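Protein CbbY (Rhodobacter sphaeroides, PDB 4UAS) dephosphorylates xylulose-1,5-bisphosphate, a potent Rubisco inhibitor, to xylulose 5-phosphate with high selectivity, as a magnesium-dependent phosphatase of the HAD superfamily. Local coordinates at residues L181-P195 with F204-L217. Residues are numbered along the deposited sequence; the frame is centred on the assembly and turned at random. Where two conformers were deposited one is given.
Sequences LRAAKGAGLRCIVSP and FAGADRLLDSFAEL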
ATOM      1  N   LEU A 181       1.431  -2.987   9.874  1.00  7.11           N
ATOM      2  CA  LEU A 181       1.954  -3.953  10.833  1.00  7.21           C
ATOM      3  C   LEU A 181       0.849  -4.528  11.656  1.00  6.47           C
ATOM      4  O   LEU A 181       0.737  -5.732  11.886  1.00  8.20           O
ATOM      5  CB  LEU A 181       3.034  -3.290  11.683  1.00  7.91           C
ATOM      6  CG  LEU A 181       3.534  -4.103  12.875  1.00  8.57           C
ATOM      7  CD1 LEU A 181       4.205  -5.397  12.481  1.00  9.82           C
ATOM      8  CD2 LEU A 181       4.482  -3.266  13.684  1.00  9.33           C
ATOM      9  N   ARG A 182      -0.011  -3.651  12.208  1.00  7.51           N
ATOM     10  CA  ARG A 182      -1.118  -4.119  13.045  1.00  7.70           C
ATOM     11  C   ARG A 182      -2.050  -5.057  12.287  1.00  7.49           C
ATOM     12  O   ARG A 182      -2.524  -6.071  12.831  1.00  7.74           O
ATOM     13  CB  ARG A 182      -1.908  -2.937  13.596  1.00  8.22           C
ATOM     14  CG  ARG A 182      -1.154  -2.120  14.621  1.00  9.81           C
ATOM     15  CD  ARG A 182      -1.885  -0.832  14.977  1.00 11.56           C
ATOM     16  NE  ARG A 182      -3.134  -1.119  15.626  1.00 12.74           N
ATOM     17  CZ  ARG A 182      -4.129  -0.268  15.742  1.00 11.95           C
ATOM     18  NH1 ARG A 182      -4.056   0.924  15.218  1.00 13.31           N
ATOM     19  NH2 ARG A 182      -5.181  -0.655  16.393  1.00 13.94           N
ATOM     20  N   ALA A 183      -2.354  -4.720  11.042  1.00  7.25           N
ATOM     21  CA  ALA A 183      -3.234  -5.523  10.207  1.00  6.71           C
ATOM     22  C   ALA A 183      -2.606  -6.873   9.972  1.00  7.17           C
ATOM     23  O   ALA A 183      -3.314  -7.903  10.075  1.00  7.83           O
ATOM     24  CB  ALA A 183      -3.491  -4.799   8.914  1.00  7.24           C
ATOM     25  N   ALA A 184      -1.312  -6.931   9.618  1.00  7.20           N
ATOM     26  CA  ALA A 184      -0.668  -8.202   9.397  1.00  7.76           C
ATOM     27  C   ALA A 184      -0.648  -9.058  10.632  1.00  8.19           C
ATOM     28  O   ALA A 184      -0.948 -10.259  10.597  1.00  8.45           O
ATOM     29  CB  ALA A 184       0.748  -7.966   8.859  1.00  7.53           C
ATOM     30  N   LYS A 185      -0.263  -8.460  11.741  1.00  7.70           N
ATOM     31  CA  LYS A 185      -0.180  -9.216  12.992  1.00  8.26           C
ATOM     32  C   LYS A 185      -1.522  -9.765  13.431  1.00  9.11           C
ATOM     33  O   LYS A 185      -1.629 -10.895  13.934  1.00 10.18           O
ATOM     34  CB  LYS A 185       0.467  -8.366  14.081  1.00  9.63           C
ATOM     35  CG  LYS A 185       1.931  -8.136  13.875  1.00 11.85           C
ATOM     36  CD  LYS A 185       2.651  -9.459  14.365  1.00 16.15           C
ATOM     37  CE  LYS A 185       4.025  -9.556  13.826  1.00 18.17           C
ATOM     38  NZ  LYS A 185       4.693 -10.740  14.488  1.00 19.78           N
ATOM     39  N   GLY A 186      -2.592  -8.994  13.227  1.00  8.85           N
ATOM     40  CA  GLY A 186      -3.963  -9.456  13.530  1.00  8.89           C
ATOM     41  C   GLY A 186      -4.400 -10.630  12.699  1.00 10.44           C
ATOM     42  O   GLY A 186      -5.275 -11.375  13.099  1.00 13.13           O
ATOM     43  N   ALA A 187      -3.807 -10.795  11.510  1.00  9.37           N
ATOM     44  CA  ALA A 187      -4.062 -11.927  10.637  1.00  9.20           C
ATOM     45  C   ALA A 187      -3.140 -13.107  10.935  1.00  9.78           C
ATOM     46  O   ALA A 187      -3.165 -14.094  10.246  1.00 11.44           O
ATOM     47  CB  ALA A 187      -3.963 -11.484   9.183  1.00  9.27           C
ATOM     48  N   GLY A 188      -2.335 -13.003  11.993  1.00 10.00           N
ATOM     49  CA  GLY A 188      -1.455 -14.084  12.414  1.00 10.68           C
ATOM     50  C   GLY A 188      -0.144 -14.156  11.672  1.00 11.10           C
ATOM     51  O   GLY A 188       0.548 -15.181  11.730  1.00 12.28           O
ATOM     52  N   LEU A 189       0.226 -13.090  10.957  1.00  9.99           N
ATOM     53  CA  LEU A 189       1.413 -13.111  10.104  1.00  9.45           C
ATOM     54  C   LEU A 189       2.607 -12.492  10.800  1.00 11.22           C
ATOM     55  O   LEU A 189       2.530 -11.431  11.409  1.00 12.55           O
ATOM     56  CB  LEU A 189       1.117 -12.261   8.833  1.00  8.80           C
ATOM     57  CG  LEU A 189       0.108 -12.897   7.887  1.00  9.21           C
ATOM     58  CD1 LEU A 189      -0.408 -11.881   6.934  1.00 10.00           C
ATOM     59  CD2 LEU A 189       0.736 -14.045   7.148  1.00 11.17           C
ATOM     60  N   ARG A 190       3.729 -13.139  10.608  1.00 10.24           N
ATOM     61  CA  ARG A 190       4.996 -12.459  10.786  1.00  9.89           C
ATOM     62  C   ARG A 190       5.111 -11.320   9.792  1.00  8.99           C
ATOM     63  O   ARG A 190       4.611 -11.392   8.668  1.00  9.67           O
ATOM     64  CB  ARG A 190       6.130 -13.417  10.665  1.00 13.28           C
ATOM     65  CG  ARG A 190       6.180 -14.397  11.939  1.00 17.66           C
ATOM     66  CD  ARG A 190       7.375 -15.293  12.060  1.00 21.55           C
ATOM     67  NE  ARG A 190       7.526 -15.973  10.766  1.00 23.66           N
ATOM     68  CZ  ARG A 190       8.471 -15.756   9.848  1.00 23.92           C
ATOM     69  NH1 ARG A 190       9.312 -14.736  10.023  1.00 25.01           N
ATOM     70  NH2 ARG A 190       8.490 -16.481   8.710  1.00 32.51           N
ATOM     71  N   CYS A 191       5.774 -10.248  10.210  1.00  8.74           N
ATOM     72  CA  CYS A 191       5.758  -9.026   9.409  1.00  8.45           C
ATOM     73  C   CYS A 191       7.145  -8.338   9.496  1.00  8.84           C
ATOM     74  O   CYS A 191       7.670  -8.117  10.572  1.00 10.65           O
ATOM     75  CB  CYS A 191       4.674  -8.092   9.926  1.00  8.96           C
ATOM     76  SG  CYS A 191       4.489  -6.567   8.960  1.00  9.38           S
ATOM     77  N   ILE A 192       7.694  -8.118   8.306  0.50  7.97           N
ATOM     78  CA  ILE A 192       8.949  -7.365   8.101  0.50  8.95           C
ATOM     79  C   ILE A 192       8.581  -5.946   7.714  0.50  8.31           C
ATOM     80  O   ILE A 192       7.887  -5.760   6.728  0.50  8.77           O
ATOM     81  CB  ILE A 192       9.689  -7.930   6.904  0.50 11.40           C
ATOM     82  CG1 ILE A 192       9.807  -9.454   6.989  0.50 10.63           C
ATOM     83  CG2 ILE A 192      11.046  -7.250   6.810  0.50 11.53           C
ATOM     84  CD1 ILE A 192      10.447  -9.922   8.261  0.50 14.22           C
ATOM     85  N   VAL A 193       9.067  -4.969   8.493  1.00  7.50           N
ATOM     86  CA  VAL A 193       8.794  -3.585   8.255  1.00  6.90           C
ATOM     87  C   VAL A 193      10.043  -2.874   7.733  1.00  7.19           C
ATOM     88  O   VAL A 193      11.105  -2.987   8.349  1.00  8.05           O
ATOM     89  CB  VAL A 193       8.226  -2.882   9.500  1.00  7.62           C
ATOM     90  CG1 VAL A 193       8.063  -1.393   9.257  1.00  9.84           C
ATOM     91  CG2 VAL A 193       6.927  -3.498   9.947  1.00  9.29           C
ATOM     92  N   SER A 194       9.879  -2.043   6.714  1.00  7.33           N
ATOM     93  CA  SER A 194      10.895  -1.036   6.341  1.00  7.33           C
ATOM     94  C   SER A 194      10.173   0.266   6.119  1.00  7.34           C
ATOM     95  O   SER A 194       9.389   0.389   5.178  1.00  7.55           O
ATOM     96  CB  SER A 194      11.675  -1.394   5.113  1.00  7.61           C
ATOM     97  OG  SER A 194      12.704  -0.404   4.891  1.00  8.94           O
ATOM     98  N   PRO A 195      10.347   1.264   7.018  1.00  7.83           N
ATOM     99  CA  PRO A 195       9.594   2.523   6.867  1.00  8.21           C
ATOM    100  C   PRO A 195      10.091   3.389   5.762  1.00  8.35           C
ATOM    101  O   PRO A 195      11.124   3.135   5.154  1.00  9.80           O
ATOM    102  CB  PRO A 195       9.712   3.175   8.222  1.00 10.97           C
ATOM    103  CG  PRO A 195      10.937   2.680   8.729  1.00 13.16           C
ATOM    104  CD  PRO A 195      11.238   1.276   8.203  1.00  9.15           C
ATOM    105  N   PHE A 204       7.339   0.563  15.823  1.00 12.69           N
ATOM    106  CA  PHE A 204       6.995  -0.701  15.221  1.00 12.35           C
ATOM    107  C   PHE A 204       7.174  -1.897  16.136  1.00 15.65           C
ATOM    108  O   PHE A 204       7.770  -2.891  15.804  1.00 15.59           O
ATOM    109  CB  PHE A 204       7.820  -0.882  13.929  1.00 13.18           C
ATOM    110  CG  PHE A 204       7.560   0.177  12.917  1.00 10.37           C
ATOM    111  CD1 PHE A 204       6.374   0.208  12.219  1.00 11.37           C
ATOM    112  CD2 PHE A 204       8.472   1.198  12.681  1.00 12.22           C
ATOM    113  CE1 PHE A 204       6.141   1.206  11.284  1.00 11.62           C
ATOM    114  CE2 PHE A 204       8.229   2.215  11.764  1.00 12.46           C
ATOM    115  CZ  PHE A 204       7.069   2.211  11.032  1.00 12.66           C
ATOM    116  N   ALA A 205       6.602  -1.788  17.323  1.00 19.27           N
ATOM    117  CA  ALA A 205       6.650  -2.850  18.285  1.00 21.50           C
ATOM    118  C   ALA A 205       6.059  -4.127  17.726  1.00 19.21           C
ATOM    119  O   ALA A 205       4.967  -4.147  17.155  1.00 22.87           O
ATOM    120  CB  ALA A 205       5.926  -2.423  19.588  1.00 22.96           C
ATOM    121  N   GLY A 206       6.806  -5.188  17.936  1.00 20.18           N
ATOM    122  CA  GLY A 206       6.388  -6.502  17.451  1.00 20.87           C
ATOM    123  C   GLY A 206       6.684  -6.802  15.996  1.00 18.00           C
ATOM    124  O   GLY A 206       6.401  -7.924  15.595  1.00 19.43           O
ATOM    125  N   ALA A 207       7.267  -5.878  15.229  1.00 12.84           N
ATOM    126  CA  ALA A 207       7.729  -6.272  13.943  1.00 11.96           C
ATOM    127  C   ALA A 207       8.740  -7.374  14.115  1.00 11.59           C
ATOM    128  O   ALA A 207       9.589  -7.356  15.012  1.00 14.15           O
ATOM    129  CB  ALA A 207       8.368  -5.065  13.222  1.00 11.21           C
ATOM    130  N   ASP A 208       8.694  -8.358  13.250  1.00 11.22           N
ATOM    131  CA  ASP A 208       9.658  -9.496  13.342  1.00 12.46           C
ATOM    132  C   ASP A 208      11.076  -9.052  12.919  1.00 11.13           C
ATOM    133  O   ASP A 208      12.041  -9.525  13.474  1.00 12.81           O
ATOM    134  CB  ASP A 208       9.148 -10.630  12.534  1.00 13.32           C
ATOM    135  CG  ASP A 208       7.928 -11.204  13.219  1.00 14.75           C
ATOM    136  OD1 ASP A 208       8.038 -12.046  14.127  1.00 22.40           O
ATOM    137  OD2 ASP A 208       6.812 -10.736  12.841  1.00 14.71           O
ATOM    138  N   ARG A 209      11.157  -8.178  11.904  1.00 10.32           N
ATOM    139  CA  ARG A 209      12.393  -7.457  11.585  1.00  9.94           C
ATOM    140  C   ARG A 209      11.962  -6.029  11.243  1.00  9.05           C
ATOM    141  O   ARG A 209      10.919  -5.790  10.687  1.00 10.06           O
ATOM    142  CB  ARG A 209      13.171  -8.063  10.424  1.00 12.31           C
ATOM    143  CG  ARG A 209      13.615  -9.498  10.634  1.00 12.86           C
ATOM    144  CD  ARG A 209      14.369 -10.083   9.458  1.00 13.47           C
ATOM    145  NE  ARG A 209      15.641  -9.433   9.203  1.00 14.27           N
ATOM    146  CZ  ARG A 209      16.324  -9.625   8.093  1.00 15.02           C
ATOM    147  NH1 ARG A 209      15.879 -10.437   7.137  1.00 17.16           N
ATOM    148  NH2 ARG A 209      17.443  -8.936   7.873  1.00 17.10           N
ATOM    149  N   LEU A 210      12.884  -5.090  11.545  1.00  9.76           N
ATOM    150  CA  LEU A 210      12.712  -3.675  11.233  1.00  9.20           C
ATOM    151  C   LEU A 210      13.962  -3.281  10.468  1.00  9.50           C
ATOM    152  O   LEU A 210      15.061  -3.289  11.050  1.00 10.57           O
ATOM    153  CB  LEU A 210      12.491  -2.836  12.459  1.00  9.90           C
ATOM    154  CG  LEU A 210      12.357  -1.361  12.247  1.00 11.56           C
ATOM    155  CD1 LEU A 210      11.122  -1.043  11.412  1.00 11.52           C
ATOM    156  CD2 LEU A 210      12.260  -0.641  13.583  1.00 14.68           C
ATOM    157  N   LEU A 211      13.827  -2.944   9.195  1.00  8.33           N
ATOM    158  CA  LEU A 211      14.950  -2.767   8.287  1.00  9.09           C
ATOM    159  C   LEU A 211      14.972  -1.372   7.717  1.00  8.23           C
ATOM    160  O   LEU A 211      13.915  -0.813   7.360  1.00  8.91           O
ATOM    161  CB  LEU A 211      14.787  -3.725   7.097  1.00 10.05           C
ATOM    162  CG  LEU A 211      14.691  -5.228   7.442  1.00 12.62           C
ATOM    163  CD1 LEU A 211      14.539  -6.004   6.156  1.00 14.35           C
ATOM    164  CD2 LEU A 211      15.856  -5.718   8.238  1.00 15.08           C
ATOM    165  N   ASP A 212      16.165  -0.831   7.515  1.00  8.54           N
ATOM    166  CA  ASP A 212      16.278   0.394   6.785  1.00  8.39           C
ATOM    167  C   ASP A 212      15.965   0.284   5.317  1.00  8.86           C
ATOM    168  O   ASP A 212      15.571   1.260   4.665  1.00 10.38           O
ATOM    169  CB  ASP A 212      17.697   0.992   6.958  1.00 10.43           C
ATOM    170  CG  ASP A 212      18.001   1.543   8.343  1.00 10.32           C
ATOM    171  OD1 ASP A 212      17.071   1.785   9.112  1.00 12.55           O
ATOM    172  OD2 ASP A 212      19.212   1.738   8.630  1.00 12.49           O
ATOM    173  N   SER A 213      16.132  -0.915   4.750  1.00  8.93           N
ATOM    174  CA  SER A 213      15.863  -1.183   3.364  1.00  9.02           C
ATOM    175  C   SER A 213      15.476  -2.639   3.194  1.00  8.68           C
ATOM    176  O   SER A 213      16.073  -3.487   3.835  1.00  9.92           O
ATOM    177  CB  SER A 213      17.132  -0.966   2.527  1.00 10.19           C
ATOM    178  OG  SER A 213      16.925  -1.319   1.160  1.00 11.29           O
ATOM    179  N   PHE A 214      14.513  -2.928   2.304  1.00  9.49           N
ATOM    180  CA  PHE A 214      14.237  -4.319   1.947  1.00  9.70           C
ATOM    181  C   PHE A 214      15.438  -5.025   1.266  1.00 10.94           C
ATOM    182  O   PHE A 214      15.467  -6.247   1.212  1.00 12.40           O
ATOM    183  CB  PHE A 214      12.963  -4.499   1.162  1.00  9.60           C
ATOM    184  CG  PHE A 214      11.719  -4.109   1.955  1.00  9.32           C
ATOM    185  CD1 PHE A 214      11.331  -4.831   3.059  1.00  9.68           C
ATOM    186  CD2 PHE A 214      10.916  -3.064   1.539  1.00  9.10           C
ATOM    187  CE1 PHE A 214      10.177  -4.535   3.709  1.00  9.77           C
ATOM    188  CE2 PHE A 214       9.753  -2.763   2.205  1.00  8.85           C
ATOM    189  CZ  PHE A 214       9.383  -3.466   3.343  1.00  8.92           C
ATOM    190  N   ALA A 215      16.421  -4.273   0.783  1.00 11.79           N
ATOM    191  CA  ALA A 215      17.652  -4.862   0.208  1.00 13.27           C
ATOM    192  C   ALA A 215      18.424  -5.515   1.319  1.00 14.57           C
ATOM    193  O   ALA A 215      19.325  -6.279   0.964  1.00 19.35           O
ATOM    194  CB  ALA A 215      18.465  -3.817  -0.502  1.00 15.77           C
ATOM    195  N   GLU A 216      18.126  -5.275   2.603  1.00 12.08           N
ATOM    196  CA  GLU A 216      18.813  -5.900   3.734  1.00 12.64           C
ATOM    197  C   GLU A 216      18.185  -7.216   4.107  1.00 13.38           C
ATOM    198  O   GLU A 216      18.599  -7.850   5.073  1.00 15.99           O
ATOM    199  CB  GLU A 216      18.853  -4.975   4.907  1.00 12.01           C
ATOM    200  CG  GLU A 216      19.594  -3.694   4.631  1.00 12.17           C
ATOM    201  CD  GLU A 216      19.402  -2.568   5.663  1.00 15.55           C
ATOM    202  OE1 GLU A 216      18.452  -2.525   6.413  1.00 17.86           O
ATOM    203  OE2 GLU A 216      20.106  -1.578   5.573  1.00 21.56           O
ATOM    204  N   LEU A 217      17.134  -7.644   3.406  1.00 12.94           N
ATOM    205  CA  LEU A 217      16.479  -8.913   3.765  1.00 14.63           C
ATOM    206  C   LEU A 217      17.434 -10.085   3.716  1.00 14.98           C
ATOM    207  O   LEU A 217      17.322 -10.969   4.558  1.00 18.55           O
ATOM    208  CB  LEU A 217      15.337  -9.173   2.834  1.00 15.86           C
ATOM    209  CG  LEU A 217      14.065  -8.573   3.332  1.00 21.42           C
ATOM    210  CD1 LEU A 217      12.986  -8.668   2.269  1.00 25.05           C
ATOM    211  CD2 LEU A 217      13.582  -9.325   4.586  1.00 24.71           C
TER
HETATM  212  O   HOH W   1       5.362  -9.919  17.137  1.00 31.13           O
HETATM  213  O   HOH W   2      13.712   2.887   5.970  1.00 17.24           O
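Strand 190-193 and the short edge strand 209-210 pair in parallel through backbone bonds: V193 N donates to R209 O (3.0 Å), and V193 O accepts from L211 N (2.9 Å). Just before this ladder, D208 N donates to C191 O. Past its other end, a chi1 of -176° swings S194 OG over to L211 O, to which it donates at 2.8 Å from above the carbonyl plane.

The carboxylate of D208 supplies the charged part. Its OD2 takes K185 NZ on the syn side in a 2.7 Å salt bridge and C191 N on the anti side at 2.9 Å, the two donors coming from opposite faces of the carboxylate plane. A bend at chi2 (-79°) turns the K185 chain toward this carboxylate, and its NZ also donates to a water that donates in turn to G206 O. An alanine in place of D208 would probably leave the K185 ammonium without its counter-charge and C191 N without its acceptor.

Apolar contacts line both sheet faces. On the V193 side, its CG1 sits over the F204 ring, 3.8 Å from the centroid, and also meets L210 CD1, while CG2 touches A207 CB; L181 CD2 approaches the edge of the same ring. On the I192 side, CG2 packs against L211 CD1 and L217 CD2. S194 CB lies over the centre of the F214 ring, 3.6 Å from the centroid.

The side chain of F214 lies about 7 Å from that of D8, the probable nucleophile. With so few backbone bonds, the outermost strand of the Rossmann-like HAD sheet probably relies on the salt-bridged D208, the S194 hydroxyl and packing on both faces to hold its place.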